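Lysine-specific demethylase REF6 (Arabidopsis thaliana, PDB 6A58) removes methyl groups from a di- or trimethylated lysine of histone H3, activating gene expression, and binds DNA through the C-terminal zinc fingers that make up this piece. Local coordinates at residues Lys55-His60 with Val64-Val69; Asn46-Lys51 with Arg68-Asp73; His96-Thr101 with Thr116-Ser121. All coordinates share one frame; numbering follows the deposited sequence.

Contact 1 of 3, residues Lys55-His60 with Val64-Val69. With ZN (zinc ion), chain B; ZN (zinc ion), chain C.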
loop_
_atom_site.group_PDB
_atom_site.type_symbol
_atom_site.label_atom_id
_atom_site.label_comp_id
_atom_site.label_asym_id
_atom_site.label_seq_id
_atom_site.Cartn_x
_atom_site.Cartn_y
_atom_site.Cartn_z
ATOM N N LYS A 55 -20.893 0.626 5.119
ATOM C CA LYS A 55 -20.373 -0.546 5.825
ATOM C C LYS A 55 -19.878 -0.159 7.223
ATOM O O LYS A 55 -19.229 0.875 7.393
ATOM C CB LYS A 55 -19.260 -1.221 5.019
ATOM C CG LYS A 55 -19.742 -1.848 3.720
ATOM C CD LYS A 55 -18.588 -2.488 2.967
ATOM C CE LYS A 55 -19.064 -3.373 1.826
ATOM N NZ LYS A 55 -19.747 -2.606 0.751
ATOM N N ASN A 56 -20.228 -0.981 8.215
ATOM C CA ASN A 56 -19.790 -0.808 9.604
ATOM C C ASN A 56 -18.808 -1.921 9.950
ATOM O O ASN A 56 -18.913 -3.030 9.414
ATOM C CB ASN A 56 -20.970 -0.914 10.576
ATOM C CG ASN A 56 -21.915 0.278 10.522
ATOM O OD1 ASN A 56 -22.369 0.749 11.570
ATOM N ND2 ASN A 56 -22.255 0.738 9.321
ATOM N N PHE A 57 -17.889 -1.641 10.873
ATOM C CA PHE A 57 -16.826 -2.590 11.237
ATOM C C PHE A 57 -16.697 -2.789 12.744
ATOM O O PHE A 57 -17.107 -1.941 13.531
ATOM C CB PHE A 57 -15.505 -2.150 10.599
ATOM C CG PHE A 57 -15.549 -2.196 9.106
ATOM C CD1 PHE A 57 -15.234 -3.368 8.431
ATOM C CD2 PHE A 57 -15.995 -1.096 8.371
ATOM C CE1 PHE A 57 -15.318 -3.435 7.052
ATOM C CE2 PHE A 57 -16.084 -1.158 6.992
ATOM C CZ PHE A 57 -15.746 -2.330 6.331
ATOM N N PHE A 58 -16.142 -3.936 13.131
ATOM C CA PHE A 58 -16.066 -4.340 14.538
ATOM C C PHE A 58 -14.993 -3.579 15.314
ATOM O O PHE A 58 -15.111 -3.398 16.527
ATOM C CB PHE A 58 -15.819 -5.853 14.640
ATOM C CG PHE A 58 -15.856 -6.382 16.049
ATOM C CD1 PHE A 58 -17.065 -6.509 16.725
ATOM C CD2 PHE A 58 -14.682 -6.744 16.705
ATOM C CE1 PHE A 58 -17.104 -6.990 18.027
ATOM C CE2 PHE A 58 -14.714 -7.228 18.005
ATOM C CZ PHE A 58 -15.926 -7.351 18.668
ATOM N N SER A 59 -13.945 -3.148 14.615
ATOM C CA SER A 59 -12.874 -2.378 15.228
ATOM C C SER A 59 -12.417 -1.261 14.309
ATOM O O SER A 59 -12.734 -1.230 13.119
ATOM C CB SER A 59 -11.684 -3.283 15.566
ATOM O OG SER A 59 -10.883 -3.528 14.421
ATOM N N HIS A 60 -11.635 -0.368 14.889
ATOM C CA HIS A 60 -11.080 0.760 14.171
ATOM C C HIS A 60 -10.019 0.340 13.142
ATOM O O HIS A 60 -9.892 0.976 12.098
ATOM C CB HIS A 60 -10.514 1.760 15.171
ATOM C CG HIS A 60 -10.321 3.119 14.599
ATOM N ND1 HIS A 60 -9.171 3.475 13.937
ATOM C CD2 HIS A 60 -11.134 4.200 14.563
ATOM C CE1 HIS A 60 -9.275 4.722 13.528
ATOM N NE2 HIS A 60 -10.453 5.192 13.900
ATOM N N VAL A 64 -10.134 1.327 8.999
ATOM C CA VAL A 64 -9.040 2.033 8.313
ATOM C C VAL A 64 -8.538 1.241 7.099
ATOM O O VAL A 64 -8.302 1.817 6.033
ATOM C CB VAL A 64 -7.874 2.358 9.287
ATOM C CG1 VAL A 64 -6.640 2.879 8.549
ATOM C CG2 VAL A 64 -8.321 3.379 10.327
ATOM N N GLN A 65 -8.388 -0.070 7.265
ATOM C CA GLN A 65 -8.003 -0.957 6.159
ATOM C C GLN A 65 -9.022 -0.932 5.017
ATOM O O GLN A 65 -8.640 -0.878 3.846
ATOM C CB GLN A 65 -7.812 -2.392 6.657
ATOM C CG GLN A 65 -6.582 -2.576 7.534
ATOM C CD GLN A 65 -6.509 -3.946 8.187
ATOM O OE1 GLN A 65 -7.281 -4.853 7.863
ATOM N NE2 GLN A 65 -5.570 -4.103 9.116
ATOM N N HIS A 66 -10.309 -0.959 5.365
ATOM C CA HIS A 66 -11.386 -0.917 4.371
ATOM C C HIS A 66 -11.406 0.366 3.532
ATOM O O HIS A 66 -11.558 0.301 2.310
ATOM C CB HIS A 66 -12.754 -1.095 5.035
ATOM C CG HIS A 66 -13.897 -0.866 4.099
ATOM N ND1 HIS A 66 -14.234 -1.759 3.107
ATOM C CD2 HIS A 66 -14.766 0.166 3.989
ATOM C CE1 HIS A 66 -15.266 -1.291 2.429
ATOM N NE2 HIS A 66 -15.609 -0.124 2.946
ATOM N N GLN A 67 -11.279 1.518 4.194
ATOM C CA GLN A 67 -11.298 2.831 3.520
ATOM C C GLN A 67 -10.292 2.918 2.361
ATOM O O GLN A 67 -10.584 3.534 1.335
ATOM C CB GLN A 67 -11.068 3.964 4.543
ATOM C CG GLN A 67 -10.877 5.366 3.959
ATOM C CD GLN A 67 -9.423 5.712 3.663
ATOM O OE1 GLN A 67 -8.531 5.449 4.472
ATOM N NE2 GLN A 67 -9.180 6.308 2.499
ATOM N N ARG A 68 -9.126 2.293 2.532
ATOM C CA ARG A 68 -8.094 2.228 1.487
ATOM C C ARG A 68 -8.565 1.585 0.175
ATOM O O ARG A 68 -8.084 1.956 -0.898
ATOM C CB ARG A 68 -6.866 1.475 2.004
ATOM N N VAL A 69 -9.495 0.632 0.262
ATOM C CA VAL A 69 -10.068 -0.023 -0.923
ATOM C C VAL A 69 -10.863 0.924 -1.833
ATOM O O VAL A 69 -10.949 0.692 -3.042
ATOM C CB VAL A 69 -10.979 -1.205 -0.529
HETATM ZN ZN ZN B . -9.984 7.281 13.482
HETATM ZN ZN ZN C . -16.597 1.842 2.516
#
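The second C2H2 zinc finger of REF6 illustrates how a zinc ligand is covered on one face by an aromatic side chain, here His66 of helix 60-70 meeting Phe57 from the loop ahead of it. Phe57 leads with the far end of its ring: CZ stands over one face of the imidazole, displaced toward the rim, and lies 3.2 Å from His66 CG. The two rings are inclined at 38°, so the pair is neither a flat stack nor a T. Phe57 holds CG opposite its carbonyl carbon (chi1 -64°), which directs the ring toward the helix, where Tyr62 and Leu63 also border it. Lys55 crosses His66 at roughly a right angle, its CD 3.6 Å from His66 CE1. Packed in this way, His66 presents NE2 to the zinc at 2.2 Å, and Cys48, Cys53 and His70 complete the site. At the other end of the contact the helix begins: Ser59 occupies the N-cap position, and Val64 N donates to His60 O in the ordinary helical pattern (3.1 Å). His60 itself serves the preceding finger, binding a different zinc with Cys25, Cys30 and His43. One helix thus carries ligands for two metals. The branch of Val64 nearest the zinc of the preceding finger is CG2, which lies 3.6 Å from His60 CE1 in the imidazole.

Contact 2 of 3, residues Asn46-Lys51 with Arg68-Asp73. With ZN (zinc ion), chain C.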
loop_
_atom_site.group_PDB
_atom_site.type_symbol
_atom_site.label_atom_id
_atom_site.label_comp_id
_atom_site.label_asym_id
_atom_site.label_seq_id
_atom_site.Cartn_x
_atom_site.Cartn_y
_atom_site.Cartn_z
ATOM N N ASN A 46 -17.107 3.274 13.826
ATOM C CA ASN A 46 -16.521 2.442 12.776
ATOM C C ASN A 46 -17.382 2.305 11.523
ATOM O O ASN A 46 -17.423 1.244 10.893
ATOM C CB ASN A 46 -16.115 1.075 13.351
ATOM C CG ASN A 46 -15.132 1.202 14.500
ATOM O OD1 ASN A 46 -15.312 0.600 15.556
ATOM N ND2 ASN A 46 -14.100 2.009 14.306
ATOM N N ILE A 47 -18.045 3.402 11.157
ATOM C CA ILE A 47 -18.817 3.492 9.925
ATOM C C ILE A 47 -17.894 4.075 8.859
ATOM O O ILE A 47 -17.223 5.080 9.103
ATOM C CB ILE A 47 -20.058 4.394 10.087
ATOM C CG1 ILE A 47 -20.990 3.838 11.171
ATOM C CG2 ILE A 47 -20.808 4.523 8.762
ATOM C CD1 ILE A 47 -21.960 4.850 11.737
ATOM N N CYS A 48 -17.851 3.435 7.693
ATOM C CA CYS A 48 -17.011 3.897 6.580
ATOM C C CYS A 48 -17.203 5.396 6.296
ATOM O O CYS A 48 -18.337 5.871 6.267
ATOM C CB CYS A 48 -17.333 3.104 5.318
ATOM S SG CYS A 48 -16.294 3.550 3.911
ATOM N N PRO A 49 -16.099 6.143 6.079
ATOM C CA PRO A 49 -16.210 7.588 5.827
ATOM C C PRO A 49 -16.699 7.986 4.428
ATOM O O PRO A 49 -16.933 9.175 4.197
ATOM C CB PRO A 49 -14.770 8.084 6.020
ATOM C CG PRO A 49 -13.932 6.910 5.662
ATOM C CD PRO A 49 -14.689 5.717 6.165
ATOM N N ILE A 50 -16.837 7.025 3.510
ATOM C CA ILE A 50 -17.118 7.319 2.101
ATOM C C ILE A 50 -18.621 7.374 1.825
ATOM O O ILE A 50 -19.370 6.480 2.230
ATOM C CB ILE A 50 -16.445 6.271 1.175
ATOM C CG1 ILE A 50 -14.922 6.236 1.405
ATOM C CG2 ILE A 50 -16.781 6.529 -0.293
ATOM C CD1 ILE A 50 -14.197 7.549 1.184
ATOM N N LYS A 51 -19.043 8.419 1.113
ATOM C CA LYS A 51 -20.447 8.596 0.724
ATOM C C LYS A 51 -20.966 7.381 -0.053
ATOM O O LYS A 51 -20.304 6.897 -0.976
ATOM C CB LYS A 51 -20.613 9.859 -0.131
ATOM C CG LYS A 51 -20.391 11.165 0.613
ATOM C CD LYS A 51 -20.245 12.338 -0.346
ATOM C CE LYS A 51 -19.987 13.637 0.399
ATOM N NZ LYS A 51 -19.765 14.800 -0.507
ATOM N N ARG A 68 -9.126 2.293 2.532
ATOM C CA ARG A 68 -8.094 2.228 1.487
ATOM C C ARG A 68 -8.565 1.585 0.175
ATOM O O ARG A 68 -8.084 1.956 -0.898
ATOM C CB ARG A 68 -6.866 1.475 2.004
ATOM N N VAL A 69 -9.495 0.632 0.262
ATOM C CA VAL A 69 -10.068 -0.023 -0.923
ATOM C C VAL A 69 -10.863 0.924 -1.833
ATOM O O VAL A 69 -10.949 0.692 -3.042
ATOM C CB VAL A 69 -10.979 -1.205 -0.529
ATOM N N HIS A 70 -11.449 1.976 -1.261
ATOM C CA HIS A 70 -12.126 3.016 -2.048
ATOM C C HIS A 70 -11.156 3.924 -2.813
ATOM O O HIS A 70 -11.512 4.458 -3.867
ATOM C CB HIS A 70 -13.013 3.888 -1.156
ATOM C CG HIS A 70 -14.227 3.184 -0.638
ATOM N ND1 HIS A 70 -15.404 3.118 -1.348
ATOM C CD2 HIS A 70 -14.453 2.535 0.528
ATOM C CE1 HIS A 70 -16.301 2.447 -0.648
ATOM N NE2 HIS A 70 -15.749 2.085 0.496
ATOM N N SER A 71 -9.953 4.116 -2.271
ATOM C CA SER A 71 -8.986 5.054 -2.843
ATOM C C SER A 71 -8.260 4.477 -4.057
ATOM O O SER A 71 -7.699 3.383 -3.987
ATOM C CB SER A 71 -7.954 5.466 -1.790
ATOM O OG SER A 71 -7.053 6.430 -2.315
ATOM N N ASP A 72 -8.271 5.234 -5.153
ATOM C CA ASP A 72 -7.424 4.959 -6.320
ATOM C C ASP A 72 -6.187 5.876 -6.348
ATOM O O ASP A 72 -5.564 6.048 -7.397
ATOM C CB ASP A 72 -8.239 5.060 -7.630
ATOM C CG ASP A 72 -8.775 6.467 -7.912
ATOM O OD1 ASP A 72 -8.803 7.318 -6.995
ATOM O OD2 ASP A 72 -9.186 6.717 -9.066
ATOM N N ASP A 73 -5.824 6.442 -5.192
ATOM C CA ASP A 73 -4.718 7.390 -5.102
ATOM C C ASP A 73 -3.391 6.641 -5.185
ATOM O O ASP A 73 -3.102 5.774 -4.355
ATOM C CB ASP A 73 -4.805 8.186 -3.791
ATOM C CG ASP A 73 -3.811 9.341 -3.716
ATOM O OD1 ASP A 73 -3.124 9.651 -4.720
ATOM O OD2 ASP A 73 -3.734 9.965 -2.633
HETATM ZN ZN ZN C . -16.597 1.842 2.516
#
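The imidazole of His70 carries Ile50 over one face and shares a zinc ion with Cys48. Ile50 CG1 makes a CH-pi contact, 4.0 Å from the ring centroid and only 22° off the ring normal, while its CG2 branch comes down near the ND1 side, 3.8 Å from His70 ND1. The two side chains run past each other in opposite directions, and the isoleucine straddles much of the ring instead of touching it at one point. Cys48 approaches differently: its SG is oblique to the imidazole and 3.8 Å from His70 NE2, a spacing set by the metal between them. The zinc is 2.2 Å from Cys48 SG and also 2.2 Å from His70 NE2; Cys53 and His66 supply the other two ligands, and the His66 ring stands nearly perpendicular to that of His70. Cys48 keeps SG anti to its backbone nitrogen (chi1 -177°), and the sulfur there also accepts from Ile50 N (3.5 Å, angle 165°). Such an amide bond to a ligand sulfur would probably temper the negative charge of the thiolate. The same short turn therefore fixes a zinc ligand and delivers the hydrophobic cover for its partner. Around the contact, backbone bonds pair Asn46 with Phe57 and Cys48 with Lys55, the hairpin-like arm of the C2H2 fold. Asn46 ends the preceding helix 37-44 in a Schellman motif, and His70 lies where helix 60-70 runs out, just before the link to strand 76-77.

Contact 3 of 3, residues His96-Thr101 with Thr116-Ser121; sequences HIRVHT and TFRFVS. With ZN (zinc ion), chain D.
Arg98 NH1 donates to Arg118 O across the junction of two fingers, a 2.8 Å bond received in the carbonyl plane but tilted 19° out of the guanidinium plane. The same nitrogen gives a second bond to a water that in turn accepts from Val120 N, so NH1 reaches the carbonyl ahead of helix 120-129 directly and an amide at its start through the water. Beneath these polar links the aliphatic parts of the arginines slide past each other, with Arg98 CB 3.5 Å from Arg118 CG. Arg118 turns at CG-CD (chi3 -44°), which lays its guanidinium face over Val99 CA and brings CD within 3.7 Å of Val99 CG2. A glycine at Arg118 would still offer the carbonyl to Arg98, but the helix flank at Arg98 and Val99 would probably lose its aliphatic cover. Further out, the Phe119 ring has Arg118 CB over one face, and Pro105 and Tyr106 flank Arg98. Thr101 OG1 makes a weak bond to Ala103 N in the linker. An arginine late in one helix gripping a carbonyl just ahead of the next is typical of the interface between tandem C2H2 fingers joined by a TGEKP-like linker.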
loop_
_atom_site.group_PDB
_atom_site.type_symbol
_atom_site.label_atom_id
_atom_site.label_comp_id
_atom_site.label_asym_id
_atom_site.label_seq_id
_atom_site.Cartn_x
_atom_site.Cartn_y
_atom_site.Cartn_z
ATOM N N HIS A 96 9.369 -1.493 -9.541
ATOM C CA HIS A 96 9.030 -1.161 -10.929
ATOM C C HIS A 96 10.182 -0.545 -11.725
ATOM O O HIS A 96 10.383 -0.898 -12.891
ATOM C CB HIS A 96 7.826 -0.222 -10.998
ATOM C CG HIS A 96 7.645 0.410 -12.342
ATOM N ND1 HIS A 96 7.101 -0.265 -13.411
ATOM C CD2 HIS A 96 7.958 1.647 -12.794
ATOM C CE1 HIS A 96 7.078 0.533 -14.464
ATOM N NE2 HIS A 96 7.592 1.698 -14.116
ATOM N N ILE A 97 10.929 0.369 -11.106
ATOM C CA ILE A 97 12.045 1.049 -11.788
ATOM C C ILE A 97 13.087 0.040 -12.301
ATOM O O ILE A 97 13.720 0.270 -13.336
ATOM C CB ILE A 97 12.694 2.131 -10.888
ATOM C CG1 ILE A 97 11.711 3.284 -10.650
ATOM C CG2 ILE A 97 13.965 2.695 -11.517
ATOM C CD1 ILE A 97 12.030 4.131 -9.437
ATOM N N ARG A 98 13.235 -1.090 -11.609
ATOM C CA ARG A 98 14.136 -2.154 -12.061
ATOM C C ARG A 98 13.769 -2.715 -13.440
ATOM O O ARG A 98 14.644 -3.218 -14.145
ATOM C CB ARG A 98 14.209 -3.295 -11.042
ATOM C CG ARG A 98 14.786 -2.893 -9.692
ATOM C CD ARG A 98 14.616 -4.006 -8.678
ATOM N NE ARG A 98 14.853 -3.521 -7.322
ATOM C CZ ARG A 98 14.415 -4.115 -6.207
ATOM N NH1 ARG A 98 13.718 -5.248 -6.253
ATOM N NH2 ARG A 98 14.684 -3.563 -5.027
ATOM N N VAL A 99 12.493 -2.631 -13.822
ATOM C CA VAL A 99 12.057 -3.041 -15.168
ATOM C C VAL A 99 12.759 -2.181 -16.220
ATOM O O VAL A 99 13.197 -2.696 -17.248
ATOM C CB VAL A 99 10.518 -2.958 -15.345
ATOM C CG1 VAL A 99 10.100 -3.320 -16.767
ATOM C CG2 VAL A 99 9.813 -3.866 -14.342
ATOM N N HIS A 100 12.874 -0.882 -15.948
ATOM C CA HIS A 100 13.550 0.050 -16.850
ATOM C C HIS A 100 15.065 -0.110 -16.847
ATOM O O HIS A 100 15.693 -0.019 -17.902
ATOM C CB HIS A 100 13.234 1.499 -16.482
ATOM C CG HIS A 100 11.783 1.852 -16.559
ATOM N ND1 HIS A 100 11.012 1.609 -17.675
ATOM C CD2 HIS A 100 10.971 2.472 -15.669
ATOM C CE1 HIS A 100 9.781 2.037 -17.460
ATOM N NE2 HIS A 100 9.732 2.573 -16.254
ATOM N N THR A 101 15.659 -0.311 -15.668
ATOM C CA THR A 101 17.121 -0.423 -15.559
ATOM C C THR A 101 17.653 -1.809 -15.943
ATOM O O THR A 101 18.832 -1.945 -16.267
ATOM C CB THR A 101 17.622 -0.097 -14.142
ATOM O OG1 THR A 101 17.129 -1.082 -13.227
ATOM C CG2 THR A 101 17.168 1.301 -13.713
ATOM N N THR A 116 18.358 -15.542 -11.771
ATOM C CA THR A 116 18.251 -14.209 -11.166
ATOM C C THR A 116 16.802 -13.729 -11.134
ATOM O O THR A 116 15.962 -14.200 -11.911
ATOM C CB THR A 116 19.082 -13.156 -11.917
ATOM O OG1 THR A 116 18.485 -12.896 -13.195
ATOM C CG2 THR A 116 20.525 -13.614 -12.096
ATOM N N PHE A 117 16.524 -12.785 -10.235
ATOM C CA PHE A 117 15.164 -12.278 -10.002
ATOM C C PHE A 117 15.173 -10.766 -9.803
ATOM O O PHE A 117 16.144 -10.210 -9.284
ATOM C CB PHE A 117 14.537 -12.993 -8.794
ATOM C CG PHE A 117 14.603 -14.481 -8.908
ATOM C CD1 PHE A 117 13.602 -15.177 -9.569
ATOM C CD2 PHE A 117 15.710 -15.181 -8.431
ATOM C CE1 PHE A 117 13.679 -16.554 -9.716
ATOM C CE2 PHE A 117 15.794 -16.556 -8.581
ATOM C CZ PHE A 117 14.777 -17.239 -9.224
ATOM N N ARG A 118 14.099 -10.115 -10.251
ATOM C CA ARG A 118 13.947 -8.663 -10.140
ATOM C C ARG A 118 13.347 -8.253 -8.798
ATOM O O ARG A 118 13.714 -7.208 -8.255
ATOM C CB ARG A 118 13.065 -8.132 -11.274
ATOM C CG ARG A 118 13.053 -6.612 -11.391
ATOM C CD ARG A 118 12.231 -6.113 -12.573
ATOM N NE ARG A 118 12.479 -6.870 -13.799
ATOM C CZ ARG A 118 13.592 -6.819 -14.536
ATOM N NH1 ARG A 118 14.632 -6.043 -14.199
ATOM N NH2 ARG A 118 13.675 -7.576 -15.627
ATOM N N PHE A 119 12.409 -9.057 -8.295
ATOM C CA PHE A 119 11.715 -8.786 -7.032
ATOM C C PHE A 119 12.044 -9.887 -6.027
ATOM O O PHE A 119 12.194 -11.050 -6.403
ATOM C CB PHE A 119 10.194 -8.724 -7.238
ATOM C CG PHE A 119 9.762 -7.966 -8.468
ATOM C CD1 PHE A 119 10.316 -6.726 -8.780
ATOM C CD2 PHE A 119 8.777 -8.484 -9.305
ATOM C CE1 PHE A 119 9.904 -6.030 -9.911
ATOM C CE2 PHE A 119 8.364 -7.789 -10.435
ATOM C CZ PHE A 119 8.930 -6.561 -10.740
ATOM N N VAL A 120 12.148 -9.513 -4.752
ATOM C CA VAL A 120 12.490 -10.469 -3.691
ATOM C C VAL A 120 11.425 -11.564 -3.513
ATOM O O VAL A 120 11.770 -12.703 -3.205
ATOM C CB VAL A 120 12.787 -9.758 -2.342
ATOM C CG1 VAL A 120 11.516 -9.222 -1.691
ATOM C CG2 VAL A 120 13.525 -10.694 -1.392
ATOM N N SER A 121 10.151 -11.222 -3.721
ATOM C CA SER A 121 9.051 -12.195 -3.645
ATOM C C SER A 121 9.183 -13.329 -4.668
ATOM O O SER A 121 8.822 -14.471 -4.377
ATOM C CB SER A 121 7.694 -11.502 -3.812
ATOM O OG SER A 121 7.611 -10.818 -5.052
HETATM ZN ZN ZN D . 8.227 3.435 -15.115
HETATM O O HOH W 1 12.325 -6.671 -4.191
#

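Contacts 1 and 2 are two aspects of one finger: their centres are 8 Å apart, they share Arg68 and Val69 on helix 60-70, and both touch the same zinc. Through His60, contact 1 also reaches the first finger's zinc and so joins two fingers. Along the chain, 46-51 comes before both segments of contact 1, 68-73 overlaps the end of 64-69, and backbone bonds tie 46-51 to 55-60. Contact 3 follows in series, about 31 Å from contact 2 between centres, and joins helix 90-101 to the approach of helix 120-129. The first two show a finger built around its metal, the third consecutive fingers set against each other within the DNA-binding array.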